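Long-range contact in BolA-like protein (Babesia bovis, PDB 3O2E), which is of unknown function but belongs to the BolA/IbaG family, whose members are generally associated with binding [2Fe-2S] clusters: residues K25-E29 with F40-T44. Numbering follows the deposited sequence. Where two conformers were deposited one is given.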
loop_
_atom_site.group_PDB
_atom_site.type_symbol
_atom_site.label_atom_id
_atom_site.label_comp_id
_atom_site.label_asym_id
_atom_site.label_seq_id
_atom_site.Cartn_x
_atom_site.Cartn_y
_atom_site.Cartn_z
ATOM N N LYS A 25 3.851 10.374 0.491
ATOM C CA LYS A 25 3.516 9.379 1.447
ATOM C C LYS A 25 2.091 9.627 1.964
ATOM O O LYS A 25 1.326 8.677 2.115
ATOM C CB LYS A 25 4.565 9.412 2.566
ATOM C CG LYS A 25 4.315 8.522 3.720
ATOM C CD LYS A 25 5.432 8.693 4.711
ATOM C CE LYS A 25 4.999 8.510 6.124
ATOM N NZ LYS A 25 5.128 7.078 6.492
ATOM N N SER A 26 1.731 10.894 2.204
ATOM C CA SER A 26 0.386 11.239 2.678
ATOM C C SER A 26 -0.718 10.840 1.692
ATOM O O SER A 26 -1.764 10.328 2.091
ATOM C CB SER A 26 0.291 12.739 2.952
ATOM O OG SER A 26 1.262 13.149 3.901
ATOM N N ILE A 27 -0.519 11.100 0.403
ATOM C CA ILE A 27 -1.523 10.696 -0.618
ATOM C C ILE A 27 -1.660 9.202 -0.704
ATOM O O ILE A 27 -2.758 8.684 -0.835
ATOM C CB ILE A 27 -1.196 11.228 -2.055
ATOM C CG1 ILE A 27 -1.565 12.704 -2.109
ATOM C CG2 ILE A 27 -2.037 10.481 -3.113
ATOM C CD1 ILE A 27 -1.187 13.448 -3.373
ATOM N N VAL A 28 -0.534 8.496 -0.635
ATOM C CA VAL A 28 -0.519 7.026 -0.676
ATOM C C VAL A 28 -1.282 6.491 0.527
ATOM O O VAL A 28 -2.098 5.589 0.396
ATOM C CB VAL A 28 0.948 6.463 -0.680
ATOM C CG1 VAL A 28 1.008 4.911 -0.458
ATOM C CG2 VAL A 28 1.678 6.863 -1.974
ATOM N N GLU A 29 -0.984 7.039 1.705
ATOM C CA GLU A 29 -1.645 6.654 2.907
ATOM C C GLU A 29 -3.152 6.894 2.812
ATOM O O GLU A 29 -3.924 6.060 3.239
ATOM C CB GLU A 29 -1.068 7.416 4.081
ATOM C CG GLU A 29 0.279 6.893 4.545
ATOM C CD GLU A 29 0.923 7.768 5.616
ATOM O OE1 GLU A 29 0.600 8.990 5.691
ATOM O OE2 GLU A 29 1.773 7.241 6.356
ATOM N N PHE A 40 -4.001 -1.818 10.281
ATOM C CA PHE A 40 -2.659 -1.331 10.449
ATOM C C PHE A 40 -2.016 -0.973 9.093
ATOM O O PHE A 40 -2.124 -1.717 8.143
ATOM C CB PHE A 40 -1.845 -2.372 11.230
ATOM C CG PHE A 40 -0.461 -1.925 11.531
ATOM C CD1 PHE A 40 -0.205 -1.116 12.637
ATOM C CD2 PHE A 40 0.576 -2.266 10.657
ATOM C CE1 PHE A 40 1.093 -0.671 12.900
ATOM C CE2 PHE A 40 1.855 -1.855 10.894
ATOM C CZ PHE A 40 2.134 -1.037 12.027
ATOM N N LEU A 41 -1.360 0.178 9.018
ATOM C CA LEU A 41 -0.682 0.590 7.800
ATOM C C LEU A 41 0.630 1.278 8.142
ATOM O O LEU A 41 0.645 2.170 8.993
ATOM C CB LEU A 41 -1.567 1.557 7.008
ATOM C CG LEU A 41 -0.994 2.144 5.720
ATOM C CD1 LEU A 41 -0.749 0.958 4.696
ATOM C CD2 LEU A 41 -1.871 3.265 5.164
ATOM N N LYS A 42 1.727 0.834 7.535
ATOM C CA LYS A 42 3.021 1.491 7.696
ATOM C C LYS A 42 3.546 1.746 6.292
ATOM O O LYS A 42 3.869 0.805 5.569
ATOM C CB LYS A 42 4.023 0.624 8.526
ATOM N N VAL A 43 3.546 2.998 5.866
ATOM C CA VAL A 43 4.124 3.360 4.578
ATOM C C VAL A 43 5.496 3.987 4.807
ATOM O O VAL A 43 5.614 4.929 5.565
ATOM C CB VAL A 43 3.210 4.334 3.802
ATOM C CG1 VAL A 43 3.889 4.781 2.460
ATOM C CG2 VAL A 43 1.896 3.686 3.533
ATOM N N THR A 44 6.508 3.427 4.133
ATOM C CA THR A 44 7.894 3.926 4.092
ATOM C C THR A 44 8.068 4.729 2.830
ATOM O O THR A 44 7.767 4.251 1.722
ATOM C CB THR A 44 8.924 2.776 4.078
ATOM O OG1 THR A 44 8.761 1.979 5.242
ATOM C CG2 THR A 44 10.388 3.253 4.078
HETATM O O HOH W 1 2.296 4.976 7.203
#
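Helix segment 25-29, with Lys25 and Val28 pointing toward Val43, runs roughly antiparallel to strand segment 40-44, their axes inclined at 149° and 9.1 Å apart at closest approach; Lys25 and Val43 have the nearest CA atoms. Val43 is the focus of the contact. Its CG1 branch meets the aliphatic base of Lys25 and, 4.1 Å away, CG1 of Val28, while its CG2 branch packs at 3.7 Å against CG of Glu29, which starts off to the side and brings its end in over the valine. The two methyls thus take different helix partners, and this buried valine is contacted by three residues on one side of the helix. Leu41, two residues earlier on the same strand face, lays CD2 along the Glu29 backbone, 4.0 Å from its carbonyl O.

Beyond the methyl contacts, the tips of Lys25 and Glu29 and a water form a polar layer along the Val43 backbone. The Lys25 chain leaves the helix with CG anti to the backbone N (chi1 175°), runs alongside Val43, the two side chains pointing opposite ways, and bends in its outer half so that NZ donates to Val43 O; the modelled separation is very short, and its exact length is doubtful. The same ammonium forms a weak salt bridge, 3.4 Å from NZ to OE2 of Glu29, one helical turn on. Water 1 completes the link, donating to Glu29 OE2 and accepting from Val43 N at 2.7 Å. Val43 N is thus tied to the helix through water, and its O, as modelled, directly by the ammonium. The ammonium and the water would probably stabilise Glu29 as a carboxylate.

The strand's other edge pairs with antiparallel strand 52-59, through Lys42 with Tyr57 and Thr44 with Asn55. Val28 also touches Phe54, and Leu41 reaches Leu32, so the N-terminal turn of helix 25-36 lies over one face of the three-stranded sheet, at outermost strand 40-45, in this BolA-family fold.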